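Local coordinates for protein sugar ABC transporter (Agrobacterium radiobacter, PDB 4RXT) that probably serves as the periplasmic solute-binding component of a sugar ABC transporter, and binds arabinose, at residues Gly196-Gln210 with Val221-Phe235. Sequence-based numbering, arbitrary orientation.
With ARA (alpha-L-arabinopyranose), chain B.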
loop_
_atom_site.group_PDB
_atom_site.type_symbol
_atom_site.label_atom_id
_atom_site.label_comp_id
_atom_site.label_asym_id
_atom_site.label_seq_id
_atom_site.Cartn_x
_atom_site.Cartn_y
_atom_site.Cartn_z
ATOM N N GLY A 196 2.953 -0.594 21.280
ATOM C CA GLY A 196 2.743 -0.016 19.971
ATOM C C GLY A 196 3.080 -0.944 18.815
ATOM O O GLY A 196 4.003 -1.764 18.910
ATOM N N VAL A 197 2.365 -0.790 17.705
ATOM C CA VAL A 197 2.523 -1.607 16.530
ATOM C C VAL A 197 2.307 -0.780 15.276
ATOM O O VAL A 197 1.326 -0.007 15.206
ATOM C CB VAL A 197 1.460 -2.749 16.477
ATOM C CG1 VAL A 197 1.710 -3.685 15.297
ATOM C CG2 VAL A 197 1.367 -3.505 17.798
ATOM N N PHE A 198 3.216 -0.954 14.306
ATOM C CA PHE A 198 3.018 -0.447 12.932
ATOM C C PHE A 198 2.689 -1.618 12.015
ATOM O O PHE A 198 3.481 -2.527 11.865
ATOM C CB PHE A 198 4.293 0.308 12.468
ATOM C CG PHE A 198 4.224 0.817 11.061
ATOM C CD1 PHE A 198 3.051 1.318 10.515
ATOM C CD2 PHE A 198 5.362 0.809 10.274
ATOM C CE1 PHE A 198 3.003 1.799 9.220
ATOM C CE2 PHE A 198 5.332 1.292 8.967
ATOM C CZ PHE A 198 4.159 1.794 8.433
ATOM N N ALA A 199 1.473 -1.584 11.453
ATOM C CA ALA A 199 0.901 -2.571 10.497
ATOM C C ALA A 199 0.852 -1.892 9.134
ATOM O O ALA A 199 0.013 -1.051 8.867
ATOM C CB ALA A 199 -0.502 -2.994 10.938
ATOM N N SER A 200 1.821 -2.227 8.276
ATOM C CA SER A 200 2.186 -1.281 7.219
ATOM C C SER A 200 1.418 -1.362 5.885
ATOM O O SER A 200 1.835 -0.757 4.903
ATOM C CB SER A 200 3.656 -1.373 6.918
ATOM O OG SER A 200 3.928 -2.664 6.423
ATOM N N ASN A 201 0.320 -2.117 5.858
ATOM C CA ASN A 201 -0.596 -2.057 4.721
ATOM C C ASN A 201 -2.019 -2.435 5.175
ATOM O O ASN A 201 -2.223 -2.796 6.325
ATOM C CB ASN A 201 -0.074 -2.900 3.540
ATOM C CG ASN A 201 -0.408 -4.385 3.661
ATOM O OD1 ASN A 201 -0.523 -4.926 4.766
ATOM N ND2 ASN A 201 -0.577 -5.038 2.538
ATOM N N LEU A 202 -2.952 -2.422 4.235
ATOM C CA LEU A 202 -4.349 -2.699 4.594
ATOM C C LEU A 202 -4.500 -4.071 5.275
ATOM O O LEU A 202 -5.229 -4.228 6.243
ATOM C CB LEU A 202 -5.207 -2.665 3.348
ATOM C CG LEU A 202 -6.670 -3.061 3.540
ATOM C CD1 LEU A 202 -7.292 -2.064 4.489
ATOM C CD2 LEU A 202 -7.356 -3.077 2.187
ATOM N N ILE A 203 -3.857 -5.073 4.697
ATOM C CA ILE A 203 -4.031 -6.454 5.102
ATOM C C ILE A 203 -3.537 -6.666 6.527
ATOM O O ILE A 203 -4.165 -7.296 7.348
ATOM C CB ILE A 203 -3.337 -7.442 4.116
ATOM C CG1 ILE A 203 -3.775 -7.177 2.658
ATOM C CG2 ILE A 203 -3.590 -8.893 4.520
ATOM C CD1 ILE A 203 -5.281 -7.156 2.461
ATOM N N MET A 204 -2.373 -6.098 6.828
ATOM C CA MET A 204 -1.897 -6.166 8.194
ATOM C C MET A 204 -2.717 -5.319 9.167
ATOM O O MET A 204 -2.950 -5.727 10.323
ATOM C CB MET A 204 -0.398 -5.820 8.284
ATOM C CG MET A 204 0.550 -6.812 7.617
ATOM S SD MET A 204 0.499 -8.525 8.303
ATOM C CE MET A 204 -0.727 -9.307 7.229
ATOM N N ALA A 205 -3.174 -4.164 8.717
ATOM C CA ALA A 205 -4.107 -3.386 9.557
ATOM C C ALA A 205 -5.390 -4.159 9.923
ATOM O O ALA A 205 -5.849 -4.108 11.051
ATOM C CB ALA A 205 -4.462 -2.089 8.868
ATOM N N GLN A 206 -5.931 -4.874 8.959
ATOM C CA GLN A 206 -7.124 -5.715 9.221
ATOM C C GLN A 206 -6.818 -6.734 10.294
ATOM O O GLN A 206 -7.550 -6.864 11.256
ATOM C CB GLN A 206 -7.550 -6.439 7.938
ATOM C CG GLN A 206 -8.088 -5.540 6.825
ATOM C CD GLN A 206 -8.149 -6.237 5.467
ATOM O OE1 GLN A 206 -7.460 -7.243 5.211
ATOM N NE2 GLN A 206 -9.001 -5.729 4.599
ATOM N N GLY A 207 -5.784 -7.525 10.089
ATOM C CA GLY A 207 -5.431 -8.586 11.024
ATOM C C GLY A 207 -4.979 -8.144 12.400
ATOM O O GLY A 207 -5.402 -8.685 13.425
ATOM N N VAL A 208 -4.096 -7.149 12.437
ATOM C CA VAL A 208 -3.612 -6.618 13.715
ATOM C C VAL A 208 -4.744 -5.901 14.477
ATOM O O VAL A 208 -4.916 -6.089 15.697
ATOM C CB VAL A 208 -2.422 -5.666 13.494
ATOM C CG1 VAL A 208 -2.019 -4.940 14.780
ATOM C CG2 VAL A 208 -1.272 -6.473 12.938
ATOM N N GLY A 209 -5.516 -5.089 13.764
ATOM C CA GLY A 209 -6.649 -4.433 14.370
ATOM C C GLY A 209 -7.599 -5.453 14.963
ATOM O O GLY A 209 -8.118 -5.245 16.085
ATOM N N GLN A 210 -7.860 -6.523 14.214
ATOM C CA GLN A 210 -8.767 -7.604 14.662
ATOM C C GLN A 210 -8.251 -8.200 15.970
ATOM O O GLN A 210 -8.992 -8.435 16.904
ATOM C CB GLN A 210 -8.949 -8.671 13.587
ATOM C CG GLN A 210 -10.065 -9.686 13.828
ATOM C CD GLN A 210 -11.465 -9.123 13.666
ATOM O OE1 GLN A 210 -11.785 -8.491 12.654
ATOM N NE2 GLN A 210 -12.316 -9.395 14.631
ATOM N N VAL A 221 -2.510 -1.138 23.819
ATOM C CA VAL A 221 -1.646 -1.260 22.624
ATOM C C VAL A 221 -2.169 -0.368 21.535
ATOM O O VAL A 221 -3.313 -0.518 21.106
ATOM C CB VAL A 221 -1.573 -2.709 22.087
ATOM C CG1 VAL A 221 -0.680 -2.799 20.848
ATOM C CG2 VAL A 221 -1.136 -3.660 23.195
ATOM N N LYS A 222 -1.312 0.537 21.076
ATOM C CA LYS A 222 -1.657 1.492 20.042
ATOM C C LYS A 222 -1.212 0.991 18.701
ATOM O O LYS A 222 -0.019 0.657 18.526
ATOM C CB LYS A 222 -1.040 2.868 20.337
ATOM C CG LYS A 222 -1.644 3.582 21.566
ATOM C CD LYS A 222 -3.150 3.306 21.758
ATOM C CE LYS A 222 -4.036 4.468 22.044
ATOM N NZ LYS A 222 -5.267 3.863 22.642
ATOM N N VAL A 223 -2.126 0.960 17.739
ATOM C CA VAL A 223 -1.839 0.465 16.382
ATOM C C VAL A 223 -1.912 1.576 15.374
ATOM O O VAL A 223 -2.882 2.310 15.353
ATOM C CB VAL A 223 -2.865 -0.613 15.960
ATOM C CG1 VAL A 223 -2.569 -1.102 14.543
ATOM C CG2 VAL A 223 -2.855 -1.770 16.957
ATOM N N ILE A 224 -0.852 1.748 14.582
ATOM C CA ILE A 224 -0.896 2.555 13.390
ATOM C C ILE A 224 -0.912 1.637 12.178
ATOM O O ILE A 224 -0.054 0.791 12.045
ATOM C CB ILE A 224 0.242 3.594 13.270
ATOM C CG1 ILE A 224 0.215 4.534 14.478
ATOM C CG2 ILE A 224 0.165 4.343 11.943
ATOM C CD1 ILE A 224 -0.979 5.492 14.564
ATOM N N GLY A 225 -1.916 1.788 11.325
ATOM C CA GLY A 225 -2.002 1.002 10.114
ATOM C C GLY A 225 -1.914 1.871 8.867
ATOM O O GLY A 225 -1.538 3.052 8.921
ATOM N N PHE A 226 -2.214 1.234 7.746
ATOM C CA PHE A 226 -2.250 1.870 6.440
ATOM C C PHE A 226 -3.601 1.540 5.786
ATOM O O PHE A 226 -4.187 0.444 6.002
ATOM C CB PHE A 226 -1.134 1.322 5.531
ATOM C CG PHE A 226 -0.034 2.302 5.194
ATOM C CD1 PHE A 226 0.949 2.609 6.138
ATOM C CD2 PHE A 226 0.047 2.887 3.945
ATOM C CE1 PHE A 226 1.968 3.501 5.863
ATOM C CE2 PHE A 226 1.086 3.782 3.656
ATOM C CZ PHE A 226 2.049 4.072 4.615
ATOM N N ASP A 227 -4.058 2.476 4.943
ATOM C CA ASP A 227 -5.168 2.288 4.031
ATOM C C ASP A 227 -6.499 2.298 4.777
ATOM O O ASP A 227 -6.574 2.657 5.939
ATOM C CB ASP A 227 -4.973 1.001 3.195
ATOM C CG ASP A 227 -3.616 0.980 2.492
ATOM O OD1 ASP A 227 -3.238 2.035 1.890
ATOM O OD2 ASP A 227 -2.967 -0.085 2.566
ATOM N N SER A 228 -7.547 1.923 4.076
ATOM C CA SER A 228 -8.878 2.025 4.628
ATOM C C SER A 228 -9.768 0.997 4.000
ATOM O O SER A 228 -9.651 0.682 2.828
ATOM C CB SER A 228 -9.488 3.424 4.436
ATOM O OG SER A 228 -9.706 3.730 3.056
ATOM N N ASP A 229 -10.699 0.517 4.818
ATOM C CA ASP A 229 -11.844 -0.297 4.372
ATOM C C ASP A 229 -12.866 -0.222 5.518
ATOM O O ASP A 229 -12.594 0.376 6.532
ATOM C CB ASP A 229 -11.440 -1.730 3.941
ATOM C CG ASP A 229 -11.061 -2.650 5.086
ATOM O OD1 ASP A 229 -10.836 -2.236 6.252
ATOM O OD2 ASP A 229 -10.999 -3.861 4.793
ATOM N N ASP A 230 -14.032 -0.858 5.344
ATOM C CA ASP A 230 -15.095 -0.849 6.367
ATOM C C ASP A 230 -14.556 -1.345 7.708
ATOM O O ASP A 230 -14.765 -0.751 8.739
ATOM C CB ASP A 230 -16.267 -1.748 5.914
ATOM C CG ASP A 230 -17.237 -1.035 4.973
ATOM O OD1 ASP A 230 -17.023 0.170 4.667
ATOM O OD2 ASP A 230 -18.245 -1.672 4.553
ATOM N N LYS A 231 -13.829 -2.444 7.679
ATOM C CA LYS A 231 -13.342 -3.047 8.901
ATOM C C LYS A 231 -12.350 -2.127 9.629
ATOM O O LYS A 231 -12.477 -1.903 10.850
ATOM C CB LYS A 231 -12.704 -4.377 8.577
ATOM C CG LYS A 231 -12.106 -5.072 9.771
ATOM C CD LYS A 231 -11.870 -6.550 9.458
ATOM C CE LYS A 231 -10.434 -6.948 9.672
ATOM N NZ LYS A 231 -10.123 -8.059 8.732
ATOM N N THR A 232 -11.329 -1.659 8.896
ATOM C CA THR A 232 -10.300 -0.826 9.537
ATOM C C THR A 232 -10.853 0.535 9.982
ATOM O O THR A 232 -10.411 1.080 11.001
ATOM C CB THR A 232 -9.076 -0.644 8.677
ATOM O OG1 THR A 232 -9.438 -0.120 7.399
ATOM C CG2 THR A 232 -8.348 -1.975 8.584
ATOM N N LEU A 233 -11.803 1.082 9.220
ATOM C CA LEU A 233 -12.448 2.333 9.631
ATOM C C LEU A 233 -13.293 2.097 10.888
ATOM O O LEU A 233 -13.327 2.934 11.779
ATOM C CB LEU A 233 -13.259 2.938 8.498
ATOM C CG LEU A 233 -12.412 3.511 7.354
ATOM C CD1 LEU A 233 -13.322 3.942 6.200
ATOM C CD2 LEU A 233 -11.508 4.674 7.767
ATOM N N GLY A 234 -13.908 0.922 10.994
ATOM C CA GLY A 234 -14.610 0.528 12.228
ATOM C C GLY A 234 -13.673 0.483 13.430
ATOM O O GLY A 234 -13.994 0.967 14.522
ATOM N N PHE A 235 -12.471 -0.048 13.203
ATOM C CA PHE A 235 -11.459 -0.140 14.267
ATOM C C PHE A 235 -10.937 1.251 14.653
ATOM O O PHE A 235 -10.619 1.503 15.820
ATOM C CB PHE A 235 -10.249 -0.992 13.811
ATOM C CG PHE A 235 -10.557 -2.477 13.611
ATOM C CD1 PHE A 235 -11.550 -3.120 14.354
ATOM C CD2 PHE A 235 -9.846 -3.200 12.713
ATOM C CE1 PHE A 235 -11.839 -4.459 14.159
ATOM C CE2 PHE A 235 -10.091 -4.536 12.528
ATOM C CZ PHE A 235 -11.082 -5.186 13.243
HETATM C C1 ARA B . -1.264 -1.140 0.034
HETATM C C2 ARA B . 0.137 -1.016 -0.595
HETATM C C3 ARA B . 0.328 -2.119 -1.622
HETATM C C4 ARA B . 0.010 -3.504 -1.031
HETATM C C5 ARA B . -0.717 -3.397 0.243
HETATM O O1 ARA B . -0.880 -0.446 1.215
HETATM O O2 ARA B . 0.289 0.253 -1.258
HETATM O O3 ARA B . 1.655 -2.004 -2.163
HETATM O O4 ARA B . 1.176 -4.205 -0.592
HETATM O O5 ARA B . -1.791 -2.442 0.259
#
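Gln206, with CG beside its own backbone N (chi1 -67°) and an extended chain beyond, delivers its amide to Asp229, whose CG sits between backbone N and carbonyl carbon (chi1 73°). NE2 of Gln206 donates to OD2 of Asp229 at 2.7 Å; the acceptor lies near the amide plane, whereas the amide comes from above the carboxylate plane. The other oxygen, OD1, N-caps helix 230-238: Thr232 N (2.8 Å from Asp229 OD1) and Thr232 OG1 reach it from opposite faces, so three bonds fix the carboxylate's rotation. From the same threonine, Thr232 CG2 packs 3.9 Å from Ala205 CB. Further along, the Phe235 ring lays one face on Gly209, its CE2 3.6 Å from Gly209 C, and meets Gln210 OE1 at its edge, while Glu214 binds Gln210 NE2.

The axes of strand segments 196-199 and 222-226 run nearly parallel and approach to 4.7 Å, the bond from Ala199 N to Ile224 O (2.9 Å) being nearly straight at 172°. Val208 CG1 touches Val223 CG1 at 3.9 Å, seating helix 202-214 on the sheet. At the carboxyl ends of the strands, Asp227 OD2 takes a hydrogen bond from arabinose O1 (2.5 Å) and a weak one from Leu202 N, while Gln247 holds its OD1. Asn201, also lining the sugar pocket, N-caps helix 202-214 through Met204 N. This is a right-handed beta-alpha-beta crossover of a periplasmic binding protein, with ligand-binding residues at the strand ends.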